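Local coordinates for putative ubiquinone biosynthesis protein (Nostoc punctiforme, PDB 3MSQ) that is of unconfirmed function but, as a member of the Coq4 family, probably takes part in ubiquinone biosynthesis, at residues T87-R99 with H126-N138. Residues are numbered along the deposited sequence; the frame is centred on the assembly and turned at random.
Sequences TLGHVYAREMKAR and HDIYHVVAGFDTN
Tyr-92 and Ile-128 are the nearest backbone pair of helix 88-98 and helix 126-133, their CA atoms 7.0 Å apart; the two axes make an angle of 112° and approach to 10.3 Å. Between these two residues, Ile-128 lays CG1 over one face of the Tyr-92 ring, 4.3 Å from the ring centroid and close to the ring normal, a CH-pi contact; CG of Met-96, a selenomethionine, covers the opposite face. The ring therefore lies between two aliphatic groups, and its OH donates to Asp-127 OD2 at 3.2 Å, reaching the carboxylate oxygen on its anti side. The other carboxylate oxygen, OD1, takes Arg-99 NH2 at 2.8 Å in a salt bridge whose hydrogen bond is weak because the N-H points well off the oxygen, although the two planes are nearly coplanar. Thr-137 places CG2 over one guanidinium face, 3.5 Å from Arg-99 CZ. One turn along from Asp-127, His-130 NE2 donates to Glu-95 OE2 at 2.7 Å and 176°; the oxygen lies in the imidazole plane, whereas the N-H arrives from above the carboxylate plane. With CG of Glu-95 set between its backbone N and carbonyl carbon (chi1 68°), the extended chain runs alongside Val-131 CG1 in the opposite sense and brings OE2 to the imidazole. Toward the start of helix 88-98 the contact turns apolar: Leu-88 CD1 touches Val-131 CG2 at 3.5 Å and also meets Ile-128 and Val-132. His-126, Asp-127, His-130 and Glu-142 match the Coq4 motif HDxxHx(11)E, a putative zinc site; no metal is modelled here. Tyr-92, Glu-95 and Arg-99 directly partner Asp-127 and His-130, and would be second-shell residues if a metal bound there.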
loop_
_atom_site.group_PDB
_atom_site.type_symbol
_atom_site.label_atom_id
_atom_site.label_comp_id
_atom_site.label_asym_id
_atom_site.label_seq_id
_atom_site.Cartn_x
_atom_site.Cartn_y
_atom_site.Cartn_z
ATOM N N THR A 87 2.090 41.461 20.010
ATOM C CA THR A 87 1.325 41.429 18.754
ATOM C C THR A 87 1.638 40.188 17.919
ATOM O O THR A 87 2.732 39.643 18.028
ATOM C CB THR A 87 1.526 42.717 17.938
ATOM O OG1 THR A 87 2.851 42.742 17.397
ATOM C CG2 THR A 87 1.242 43.973 18.743
ATOM N N LEU A 88 0.678 39.776 17.063
ATOM C CA LEU A 88 0.751 38.618 16.170
ATOM C C LEU A 88 1.987 38.664 15.263
ATOM O O LEU A 88 2.657 37.642 15.089
ATOM C CB LEU A 88 -0.534 38.533 15.337
ATOM C CG LEU A 88 -0.642 37.442 14.272
ATOM C CD1 LEU A 88 -0.756 36.090 14.894
ATOM C CD2 LEU A 88 -1.837 37.696 13.385
ATOM N N GLY A 89 2.276 39.849 14.721
ATOM C CA GLY A 89 3.429 40.101 13.863
ATOM C C GLY A 89 4.740 39.775 14.539
ATOM O O GLY A 89 5.509 38.968 14.022
ATOM N N HIS A 90 4.966 40.363 15.729
ATOM C CA HIS A 90 6.162 40.180 16.533
ATOM C C HIS A 90 6.414 38.718 16.915
ATOM O O HIS A 90 7.534 38.238 16.733
ATOM C CB HIS A 90 6.106 41.071 17.783
ATOM C CG HIS A 90 7.420 41.194 18.492
ATOM N ND1 HIS A 90 8.302 42.222 18.204
ATOM C CD2 HIS A 90 7.964 40.410 19.451
ATOM C CE1 HIS A 90 9.346 42.032 18.993
ATOM N NE2 HIS A 90 9.186 40.957 19.764
ATOM N N VAL A 91 5.387 38.019 17.447
ATOM C CA VAL A 91 5.475 36.623 17.890
ATOM C C VAL A 91 5.846 35.702 16.721
ATOM O O VAL A 91 6.769 34.889 16.860
ATOM C CB VAL A 91 4.206 36.147 18.647
ATOM C CG1 VAL A 91 4.358 34.706 19.139
ATOM C CG2 VAL A 91 3.866 37.078 19.807
ATOM N N TYR A 92 5.147 35.862 15.565
ATOM C CA TYR A 92 5.348 35.079 14.337
ATOM C C TYR A 92 6.757 35.244 13.792
ATOM O O TYR A 92 7.437 34.241 13.582
ATOM C CB TYR A 92 4.290 35.428 13.270
ATOM C CG TYR A 92 4.348 34.560 12.028
ATOM C CD1 TYR A 92 4.201 33.173 12.113
ATOM C CD2 TYR A 92 4.521 35.124 10.763
ATOM C CE1 TYR A 92 4.256 32.367 10.976
ATOM C CE2 TYR A 92 4.567 34.328 9.616
ATOM C CZ TYR A 92 4.431 32.950 9.727
ATOM O OH TYR A 92 4.463 32.148 8.607
ATOM N N ALA A 93 7.201 36.503 13.611
ATOM C CA ALA A 93 8.527 36.851 13.109
ATOM C C ALA A 93 9.658 36.343 14.012
ATOM O O ALA A 93 10.601 35.739 13.499
ATOM C CB ALA A 93 8.636 38.351 12.909
ATOM N N ARG A 94 9.541 36.538 15.346
ATOM C CA ARG A 94 10.534 36.091 16.332
ATOM C C ARG A 94 10.784 34.586 16.245
ATOM O O ARG A 94 11.945 34.166 16.285
ATOM C CB ARG A 94 10.141 36.505 17.763
ATOM N N GLU A 95 9.710 33.786 16.076
ATOM C CA GLU A 95 9.845 32.338 15.948
ATOM C C GLU A 95 10.149 31.828 14.526
ATOM O O GLU A 95 10.567 30.674 14.367
ATOM C CB GLU A 95 8.730 31.570 16.666
ATOM C CG GLU A 95 7.341 31.703 16.079
ATOM C CD GLU A 95 6.369 30.739 16.729
ATOM O OE1 GLU A 95 5.900 31.041 17.852
ATOM O OE2 GLU A 95 6.139 29.648 16.154
HETATM N N MSE A 96 9.978 32.695 13.505
HETATM C CA MSE A 96 10.313 32.376 12.112
HETATM C C MSE A 96 11.833 32.462 11.942
HETATM O O MSE A 96 12.427 31.616 11.264
HETATM C CB MSE A 96 9.632 33.337 11.119
HETATM C CG MSE A 96 8.249 32.873 10.610
HETATM SE SE MSE A 96 7.981 30.974 10.116
HETATM C CE MSE A 96 9.682 30.642 9.024
ATOM N N LYS A 97 12.453 33.493 12.571
ATOM C CA LYS A 97 13.897 33.753 12.569
ATOM C C LYS A 97 14.619 32.662 13.348
ATOM O O LYS A 97 15.759 32.338 13.026
ATOM C CB LYS A 97 14.214 35.135 13.172
ATOM C CG LYS A 97 13.619 36.317 12.402
ATOM C CD LYS A 97 14.606 36.949 11.441
ATOM C CE LYS A 97 14.043 38.195 10.801
ATOM N NZ LYS A 97 14.067 39.369 11.719
ATOM N N ALA A 98 13.942 32.091 14.363
ATOM C CA ALA A 98 14.454 31.004 15.203
ATOM C C ALA A 98 14.354 29.640 14.489
ATOM O O ALA A 98 15.140 28.746 14.804
ATOM C CB ALA A 98 13.707 30.967 16.530
ATOM N N ARG A 99 13.406 29.486 13.530
ATOM C CA ARG A 99 13.180 28.254 12.763
ATOM C C ARG A 99 13.328 28.498 11.248
ATOM O O ARG A 99 14.233 29.196 10.807
ATOM C CB ARG A 99 11.795 27.651 13.128
ATOM C CG ARG A 99 11.120 26.800 12.041
ATOM C CD ARG A 99 9.854 26.116 12.518
ATOM N NE ARG A 99 8.651 26.842 12.102
ATOM C CZ ARG A 99 7.486 26.267 11.808
ATOM N NH1 ARG A 99 7.351 24.947 11.875
ATOM N NH2 ARG A 99 6.444 27.010 11.456
ATOM N N HIS A 126 -2.066 28.830 7.314
ATOM C CA HIS A 126 -1.942 27.807 8.362
ATOM C C HIS A 126 -0.739 27.870 9.310
ATOM O O HIS A 126 -0.863 27.442 10.456
ATOM C CB HIS A 126 -2.320 26.389 7.899
ATOM C CG HIS A 126 -1.184 25.417 7.832
ATOM N ND1 HIS A 126 -0.598 25.071 6.620
ATOM C CD2 HIS A 126 -0.601 24.702 8.826
ATOM C CE1 HIS A 126 0.335 24.187 6.922
ATOM N NE2 HIS A 126 0.373 23.938 8.243
ATOM N N ASP A 127 0.374 28.456 8.884
ATOM C CA ASP A 127 1.544 28.600 9.757
ATOM C C ASP A 127 1.334 29.651 10.875
ATOM O O ASP A 127 2.078 29.660 11.848
ATOM C CB ASP A 127 2.804 28.894 8.935
ATOM C CG ASP A 127 4.056 28.420 9.590
ATOM O OD1 ASP A 127 4.225 27.185 9.718
ATOM O OD2 ASP A 127 4.884 29.275 9.960
ATOM N N ILE A 128 0.320 30.517 10.733
ATOM C CA ILE A 128 -0.050 31.550 11.709
ATOM C C ILE A 128 -0.894 30.885 12.811
ATOM O O ILE A 128 -0.701 31.195 13.987
ATOM C CB ILE A 128 -0.769 32.758 11.004
ATOM C CG1 ILE A 128 0.182 33.504 10.047
ATOM C CG2 ILE A 128 -1.388 33.738 11.985
ATOM C CD1 ILE A 128 -0.342 33.739 8.615
ATOM N N TYR A 129 -1.789 29.940 12.423
ATOM C CA TYR A 129 -2.729 29.208 13.287
ATOM C C TYR A 129 -2.167 28.774 14.630
ATOM O O TYR A 129 -2.758 29.119 15.652
ATOM C CB TYR A 129 -3.378 27.990 12.581
ATOM C CG TYR A 129 -4.311 28.276 11.425
ATOM C CD1 TYR A 129 -4.680 29.575 11.105
ATOM C CD2 TYR A 129 -4.809 27.242 10.636
ATOM C CE1 TYR A 129 -5.495 29.844 10.012
ATOM C CE2 TYR A 129 -5.628 27.497 9.538
ATOM C CZ TYR A 129 -5.979 28.802 9.235
ATOM O OH TYR A 129 -6.798 29.085 8.165
ATOM N N HIS A 130 -1.042 28.033 14.639
ATOM C CA HIS A 130 -0.432 27.525 15.864
ATOM C C HIS A 130 -0.081 28.602 16.923
ATOM O O HIS A 130 -0.138 28.298 18.119
ATOM C CB HIS A 130 0.741 26.574 15.556
ATOM C CG HIS A 130 2.002 27.286 15.215
ATOM N ND1 HIS A 130 2.366 27.519 13.901
ATOM C CD2 HIS A 130 2.936 27.823 16.037
ATOM C CE1 HIS A 130 3.514 28.180 13.964
ATOM N NE2 HIS A 130 3.891 28.391 15.233
ATOM N N VAL A 131 0.265 29.845 16.497
ATOM C CA VAL A 131 0.574 30.929 17.449
ATOM C C VAL A 131 -0.669 31.417 18.223
ATOM O O VAL A 131 -0.576 31.648 19.435
ATOM C CB VAL A 131 1.505 32.079 16.945
ATOM C CG1 VAL A 131 2.627 31.554 16.058
ATOM C CG2 VAL A 131 0.739 33.187 16.248
ATOM N N VAL A 132 -1.829 31.533 17.518
ATOM C CA VAL A 132 -3.126 31.941 18.073
ATOM C C VAL A 132 -3.716 30.772 18.871
ATOM O O VAL A 132 -4.124 30.971 20.022
ATOM C CB VAL A 132 -4.088 32.483 16.982
ATOM C CG1 VAL A 132 -5.458 32.855 17.558
ATOM C CG2 VAL A 132 -3.477 33.684 16.259
ATOM N N ALA A 133 -3.706 29.550 18.283
ATOM C CA ALA A 133 -4.209 28.322 18.899
ATOM C C ALA A 133 -3.383 27.835 20.105
ATOM O O ALA A 133 -3.921 27.119 20.959
ATOM C CB ALA A 133 -4.318 27.225 17.860
ATOM N N GLY A 134 -2.095 28.192 20.150
ATOM C CA GLY A 134 -1.197 27.797 21.228
ATOM C C GLY A 134 -0.722 26.353 21.173
ATOM O O GLY A 134 -0.946 25.584 22.115
ATOM N N PHE A 135 -0.043 25.982 20.066
ATOM C CA PHE A 135 0.558 24.657 19.817
ATOM C C PHE A 135 2.006 24.820 19.381
ATOM O O PHE A 135 2.344 25.833 18.765
ATOM C CB PHE A 135 -0.221 23.879 18.746
ATOM C CG PHE A 135 -1.578 23.437 19.213
ATOM C CD1 PHE A 135 -1.736 22.239 19.901
ATOM C CD2 PHE A 135 -2.701 24.220 18.976
ATOM C CE1 PHE A 135 -2.987 21.844 20.368
ATOM C CE2 PHE A 135 -3.950 23.828 19.449
ATOM C CZ PHE A 135 -4.082 22.646 20.147
ATOM N N ASP A 136 2.863 23.838 19.700
ATOM C CA ASP A 136 4.275 23.891 19.324
ATOM C C ASP A 136 4.490 23.623 17.823
ATOM O O ASP A 136 3.593 23.129 17.135
ATOM C CB ASP A 136 5.128 22.939 20.183
ATOM C CG ASP A 136 5.262 23.286 21.662
ATOM O OD1 ASP A 136 5.155 24.489 22.011
ATOM O OD2 ASP A 136 5.532 22.362 22.463
ATOM N N THR A 137 5.680 23.975 17.322
ATOM C CA THR A 137 6.076 23.785 15.924
ATOM C C THR A 137 6.504 22.335 15.673
ATOM O O THR A 137 6.608 21.931 14.511
ATOM C CB THR A 137 7.122 24.835 15.499
ATOM O OG1 THR A 137 8.105 24.991 16.531
ATOM C CG2 THR A 137 6.498 26.186 15.186
ATOM N N ASN A 138 6.715 21.547 16.767
ATOM C CA ASN A 138 7.091 20.130 16.722
ATOM C C ASN A 138 5.975 19.242 16.152
ATOM O O ASN A 138 4.888 19.736 15.840
ATOM C CB ASN A 138 7.619 19.624 18.089
ATOM C CG ASN A 138 6.694 19.775 19.282
ATOM O OD1 ASN A 138 5.594 19.195 19.364
ATOM N ND2 ASN A 138 7.198 20.443 20.305
#